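Local coordinates for protein hemin degrading factor (Pseudomonas aeruginosa, PDB 4MF9) that binds heme and probably takes part in heme trafficking and degradation, at residues Glu241-Ala255 / Asp348-Leu360. Numbering follows the deposited sequence.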
loop_
_atom_site.group_PDB
_atom_site.type_symbol
_atom_site.label_atom_id
_atom_site.label_comp_id
_atom_site.label_asym_id
_atom_site.label_seq_id
_atom_site.Cartn_x
_atom_site.Cartn_y
_atom_site.Cartn_z
ATOM N N GLU A 241 -14.970 4.277 17.600
ATOM C CA GLU A 241 -14.645 5.408 18.445
ATOM C C GLU A 241 -13.408 6.122 17.970
ATOM O O GLU A 241 -12.465 5.499 17.748
ATOM C CB GLU A 241 -14.357 4.937 19.863
ATOM C CG GLU A 241 -15.401 4.076 20.516
ATOM C CD GLU A 241 -14.992 3.635 21.923
ATOM O OE1 GLU A 241 -15.511 4.173 22.862
ATOM O OE2 GLU A 241 -14.185 2.778 22.100
ATOM N N ARG A 242 -13.439 7.417 17.893
ATOM C CA ARG A 242 -12.240 8.205 17.566
ATOM C C ARG A 242 -11.206 8.208 18.686
ATOM O O ARG A 242 -11.548 8.277 19.812
ATOM C CB ARG A 242 -12.598 9.604 17.138
ATOM C CG ARG A 242 -11.687 10.230 16.100
ATOM C CD ARG A 242 -12.288 11.535 15.674
ATOM N NE ARG A 242 -11.514 12.307 14.760
ATOM C CZ ARG A 242 -10.887 13.417 15.078
ATOM N NH1 ARG A 242 -10.935 13.839 16.299
ATOM N NH2 ARG A 242 -10.192 14.091 14.202
ATOM N N LEU A 243 -9.951 8.137 18.315
ATOM C CA LEU A 243 -8.831 8.111 19.245
ATOM C C LEU A 243 -7.889 9.297 19.043
ATOM O O LEU A 243 -7.839 9.900 17.963
ATOM C CB LEU A 243 -8.030 6.822 19.073
ATOM C CG LEU A 243 -8.804 5.519 19.199
ATOM C CD1 LEU A 243 -7.912 4.346 18.822
ATOM C CD2 LEU A 243 -9.378 5.347 20.610
ATOM N N ASP A 244 -7.128 9.628 20.066
ATOM C CA ASP A 244 -6.156 10.684 19.932
ATOM C C ASP A 244 -5.146 10.216 18.863
ATOM O O ASP A 244 -4.674 9.182 18.936
ATOM C CB ASP A 244 -5.452 10.896 21.252
ATOM C CG ASP A 244 -4.434 11.990 21.183
ATOM O OD1 ASP A 244 -4.768 13.093 21.578
ATOM O OD2 ASP A 244 -3.343 11.726 20.751
ATOM N N ASN A 245 -4.880 11.045 17.891
ATOM C CA ASN A 245 -4.008 10.673 16.782
ATOM C C ASN A 245 -2.652 10.128 17.200
ATOM O O ASN A 245 -2.063 9.308 16.493
ATOM C CB ASN A 245 -3.830 11.854 15.837
ATOM C CG ASN A 245 -5.070 12.130 15.026
ATOM O OD1 ASN A 245 -5.924 11.256 14.853
ATOM N ND2 ASN A 245 -5.180 13.349 14.513
ATOM N N GLY A 246 -2.154 10.583 18.350
ATOM C CA GLY A 246 -0.840 10.171 18.810
ATOM C C GLY A 246 -0.828 8.776 19.398
ATOM O O GLY A 246 0.230 8.231 19.691
ATOM N N ASP A 247 -1.996 8.205 19.655
ATOM C CA ASP A 247 -2.094 6.853 20.200
ATOM C C ASP A 247 -1.526 5.760 19.274
ATOM O O ASP A 247 -1.110 4.754 19.740
ATOM C CB ASP A 247 -3.530 6.511 20.666
ATOM C CG ASP A 247 -3.909 7.167 21.999
ATOM O OD1 ASP A 247 -3.040 7.777 22.587
ATOM O OD2 ASP A 247 -5.047 7.061 22.454
ATOM N N LEU A 248 -1.634 5.938 17.961
ATOM C CA LEU A 248 -1.210 4.891 17.040
ATOM C C LEU A 248 0.250 4.481 17.247
ATOM O O LEU A 248 0.553 3.292 17.314
ATOM C CB LEU A 248 -1.456 5.310 15.589
ATOM C CG LEU A 248 -0.984 4.316 14.523
ATOM C CD1 LEU A 248 -1.662 2.961 14.630
ATOM C CD2 LEU A 248 -1.196 4.921 13.171
ATOM N N ALA A 249 1.148 5.455 17.382
ATOM C CA ALA A 249 2.560 5.161 17.642
ATOM C C ALA A 249 2.745 4.432 18.976
ATOM O O ALA A 249 3.586 3.534 19.109
ATOM C CB ALA A 249 3.380 6.450 17.632
ATOM N N LYS A 250 1.969 4.828 19.954
ATOM C CA LYS A 250 2.008 4.257 21.275
ATOM C C LYS A 250 1.601 2.821 21.290
ATOM O O LYS A 250 2.156 2.085 21.983
ATOM C CB LYS A 250 1.203 5.068 22.232
ATOM C CG LYS A 250 1.884 6.345 22.611
ATOM C CD LYS A 250 0.906 7.404 22.898
ATOM C CE LYS A 250 1.568 8.555 23.594
ATOM N NZ LYS A 250 0.645 9.235 24.493
ATOM N N LEU A 251 0.617 2.465 20.467
ATOM C CA LEU A 251 0.180 1.074 20.313
ATOM C C LEU A 251 1.277 0.203 19.699
ATOM O O LEU A 251 1.487 -0.937 20.132
ATOM C CB LEU A 251 -1.131 0.976 19.509
ATOM C CG LEU A 251 -1.726 -0.431 19.427
ATOM C CD1 LEU A 251 -3.232 -0.396 19.423
ATOM C CD2 LEU A 251 -1.231 -1.121 18.159
ATOM N N PHE A 252 1.958 0.727 18.677
ATOM C CA PHE A 252 3.120 0.043 18.113
ATOM C C PHE A 252 4.150 -0.208 19.212
ATOM O O PHE A 252 4.640 -1.334 19.372
ATOM C CB PHE A 252 3.760 0.887 17.004
ATOM C CG PHE A 252 3.160 0.671 15.630
ATOM C CD1 PHE A 252 3.357 -0.525 14.948
ATOM C CD2 PHE A 252 2.438 1.684 15.008
ATOM C CE1 PHE A 252 2.812 -0.715 13.668
ATOM C CE2 PHE A 252 1.894 1.501 13.738
ATOM C CZ PHE A 252 2.088 0.301 13.069
ATOM N N GLU A 253 4.424 0.820 19.997
ATOM C CA GLU A 253 5.406 0.767 21.064
ATOM C C GLU A 253 5.029 -0.280 22.091
ATOM O O GLU A 253 5.813 -1.089 22.497
ATOM C CB GLU A 253 5.495 2.135 21.699
ATOM C CG GLU A 253 6.534 2.997 21.060
ATOM C CD GLU A 253 6.410 4.458 21.341
ATOM O OE1 GLU A 253 5.396 4.901 21.844
ATOM O OE2 GLU A 253 7.344 5.186 21.017
ATOM N N ALA A 254 3.753 -0.322 22.435
ATOM C CA ALA A 254 3.254 -1.298 23.397
ATOM C C ALA A 254 3.312 -2.709 22.815
ATOM O O ALA A 254 3.665 -3.654 23.513
ATOM C CB ALA A 254 1.836 -0.948 23.819
ATOM N N ALA A 255 2.957 -2.851 21.538
ATOM C CA ALA A 255 3.027 -4.149 20.861
ATOM C C ALA A 255 4.478 -4.612 20.732
ATOM O O ALA A 255 4.777 -5.811 20.788
ATOM C CB ALA A 255 2.369 -4.071 19.478
ATOM N N ASP A 348 -6.984 -12.507 22.422
ATOM C CA ASP A 348 -7.328 -11.653 23.525
ATOM C C ASP A 348 -6.308 -10.575 23.756
ATOM O O ASP A 348 -6.644 -9.505 24.103
ATOM C CB ASP A 348 -7.524 -12.483 24.814
ATOM C CG ASP A 348 -8.519 -13.627 24.664
ATOM O OD1 ASP A 348 -8.408 -14.669 25.314
ATOM O OD2 ASP A 348 -9.439 -13.521 23.899
ATOM N N ASP A 349 -5.056 -10.882 23.548
ATOM C CA ASP A 349 -4.012 -9.933 23.797
ATOM C C ASP A 349 -4.126 -8.732 22.865
ATOM O O ASP A 349 -3.962 -7.609 23.243
ATOM C CB ASP A 349 -2.589 -10.600 23.851
ATOM C CG ASP A 349 -2.187 -11.304 22.559
ATOM O OD1 ASP A 349 -1.200 -12.065 22.563
ATOM O OD2 ASP A 349 -2.869 -11.135 21.556
ATOM N N TRP A 350 -4.476 -9.014 21.639
ATOM C CA TRP A 350 -4.713 -7.939 20.686
ATOM C C TRP A 350 -5.896 -7.071 21.114
ATOM O O TRP A 350 -5.770 -5.844 21.221
ATOM C CB TRP A 350 -4.947 -8.468 19.269
ATOM C CG TRP A 350 -5.546 -7.406 18.390
ATOM C CD1 TRP A 350 -6.818 -7.370 17.873
ATOM C CD2 TRP A 350 -4.906 -6.200 17.961
ATOM N NE1 TRP A 350 -6.993 -6.219 17.136
ATOM C CE2 TRP A 350 -5.832 -5.488 17.175
ATOM C CE3 TRP A 350 -3.634 -5.660 18.158
ATOM C CZ2 TRP A 350 -5.519 -4.261 16.593
ATOM C CZ3 TRP A 350 -3.332 -4.455 17.585
ATOM C CH2 TRP A 350 -4.266 -3.766 16.814
ATOM N N ARG A 351 -7.003 -7.715 21.434
ATOM C CA ARG A 351 -8.198 -6.995 21.745
ATOM C C ARG A 351 -7.997 -6.157 22.966
ATOM O O ARG A 351 -8.387 -5.091 22.997
ATOM C CB ARG A 351 -9.400 -7.928 21.835
ATOM C CG ARG A 351 -10.648 -7.252 22.381
ATOM C CD ARG A 351 -11.882 -8.146 22.442
ATOM N NE ARG A 351 -12.263 -8.742 21.193
ATOM C CZ ARG A 351 -13.269 -9.564 20.986
ATOM N NH1 ARG A 351 -14.091 -9.905 21.955
ATOM N NH2 ARG A 351 -13.457 -10.038 19.788
ATOM N N GLU A 352 -7.312 -6.673 23.951
ATOM C CA GLU A 352 -6.991 -5.931 25.119
ATOM C C GLU A 352 -6.130 -4.710 24.821
ATOM O O GLU A 352 -6.395 -3.677 25.311
ATOM C CB GLU A 352 -6.316 -6.825 26.147
ATOM C CG GLU A 352 -5.762 -6.040 27.317
ATOM C CD GLU A 352 -4.996 -6.878 28.293
ATOM O OE1 GLU A 352 -5.009 -6.536 29.462
ATOM O OE2 GLU A 352 -4.375 -7.870 27.887
ATOM N N LEU A 353 -5.112 -4.866 24.011
ATOM C CA LEU A 353 -4.350 -3.705 23.641
ATOM C C LEU A 353 -5.111 -2.682 22.825
ATOM O O LEU A 353 -5.076 -1.533 23.114
ATOM C CB LEU A 353 -3.099 -4.116 22.921
ATOM C CG LEU A 353 -2.133 -3.037 22.425
ATOM C CD1 LEU A 353 -1.724 -2.092 23.507
ATOM C CD2 LEU A 353 -0.922 -3.674 21.813
ATOM N N ALA A 354 -5.849 -3.148 21.850
ATOM C CA ALA A 354 -6.682 -2.294 21.001
ATOM C C ALA A 354 -7.717 -1.497 21.811
ATOM O O ALA A 354 -8.070 -0.375 21.448
ATOM C CB ALA A 354 -7.380 -3.135 19.954
ATOM N N GLU A 355 -8.236 -2.079 22.852
ATOM C CA GLU A 355 -9.203 -1.373 23.702
ATOM C C GLU A 355 -8.594 -0.611 24.869
ATOM O O GLU A 355 -9.246 0.120 25.490
ATOM C CB GLU A 355 -10.272 -2.303 24.239
ATOM C CG GLU A 355 -11.039 -3.186 23.284
ATOM C CD GLU A 355 -12.329 -2.555 22.812
ATOM O OE1 GLU A 355 -12.501 -1.366 23.032
ATOM O OE2 GLU A 355 -13.171 -3.246 22.297
ATOM N N SER A 356 -7.320 -0.797 25.138
ATOM C CA SER A 356 -6.698 -0.175 26.309
ATOM C C SER A 356 -6.645 1.345 26.205
ATOM O O SER A 356 -6.532 2.039 27.219
ATOM C CB SER A 356 -5.297 -0.739 26.554
ATOM O OG SER A 356 -4.384 -0.300 25.563
ATOM N N PHE A 357 -6.750 1.872 24.989
ATOM C CA PHE A 357 -6.584 3.309 24.789
ATOM C C PHE A 357 -7.907 4.059 24.894
ATOM O O PHE A 357 -8.939 3.596 24.404
ATOM C CB PHE A 357 -5.849 3.602 23.469
ATOM C CG PHE A 357 -4.391 3.236 23.502
ATOM C CD1 PHE A 357 -3.433 4.187 23.813
ATOM C CD2 PHE A 357 -3.980 1.936 23.248
ATOM C CE1 PHE A 357 -2.090 3.850 23.860
ATOM C CE2 PHE A 357 -2.635 1.591 23.291
ATOM C CZ PHE A 357 -1.693 2.549 23.596
ATOM N N LYS A 358 -7.889 5.214 25.543
ATOM C CA LYS A 358 -9.080 5.953 25.802
ATOM C C LYS A 358 -9.639 6.709 24.594
ATOM O O LYS A 358 -8.970 7.435 23.986
ATOM C CB LYS A 358 -8.882 6.877 27.019
ATOM C CG LYS A 358 -8.274 6.173 28.220
ATOM C CD LYS A 358 -8.756 6.713 29.568
ATOM C CE LYS A 358 -8.022 6.129 30.772
ATOM N NZ LYS A 358 -7.465 4.788 30.511
ATOM N N ALA A 359 -10.924 6.587 24.347
ATOM C CA ALA A 359 -11.565 7.294 23.243
ATOM C C ALA A 359 -11.618 8.793 23.511
ATOM O O ALA A 359 -11.577 9.229 24.664
ATOM C CB ALA A 359 -12.976 6.754 23.032
ATOM N N LEU A 360 -11.714 9.588 22.450
ATOM C CA LEU A 360 -11.984 11.009 22.624
ATOM C C LEU A 360 -13.427 11.189 23.101
ATOM O O LEU A 360 -13.822 12.286 23.500
ATOM C CB LEU A 360 -11.761 11.779 21.324
ATOM C CG LEU A 360 -10.376 11.682 20.669
ATOM C CD1 LEU A 360 -10.269 12.593 19.436
ATOM C CD2 LEU A 360 -9.268 11.965 21.688
#
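Arg242 O on strand 240-243 accepts a nearly straight hydrogen bond from Leu360 N (3.0 Å, 172° at the hydrogen). This bond ties the last residue to the edge strand at one point, with a weak CA-H...O contact from Ala359 CA to the same oxygen beside it. Leu360 straddles the chain: its CD2 rests 3.6 Å from Asp244 N, while CD1 meets Arg242 NH1. Glu241 OE1 lies against Ala359 CB, and its OE2 forms salt bridges with Arg310 and Arg312. Arg312 also binds Glu355, probably offsetting the repulsion between the two carboxylates.

Farther along, Phe357 fills the gap between the tail and helix 247-258. Its CG stands anti to its own carbonyl carbon (chi1 -71°), which sends the ring toward the start of that helix. The side chains of Asp247 and Phe357 lie alongside each other with opposite headings, Asp247 CG coming 3.5 Å from Phe357 CD1 with carboxylate and ring planes 51° apart. The far end of the ring reaches Lys250 CB and Leu251 N, and Trp323 meets it with its ring steeply inclined.

Helical segments 247-255 and 348-355 run roughly antiparallel, their axes approaching to 10.7 Å, and Leu251 bridges them. Its CG touches Leu353 CG at 4.0 Å, and its CD2 abuts the edge of the Trp350 ring near CZ3. Leu353 spreads its methyls over the next turn, CD1 to Ala254 CB and CD2 to Ala255 CB. Trp350 NE1 donates to Thr321 O, and the Trp350 side chain lies about 8 Å from the bound heme.

The apolar seam thus joins both helices over strands 320-326 and 332-338 of the second HemS/ChuX-type domain, whereas the tail is joined to segment 241-255 by one hydrogen bond and by side-chain contacts, with Arg310 also binding Phe357 O.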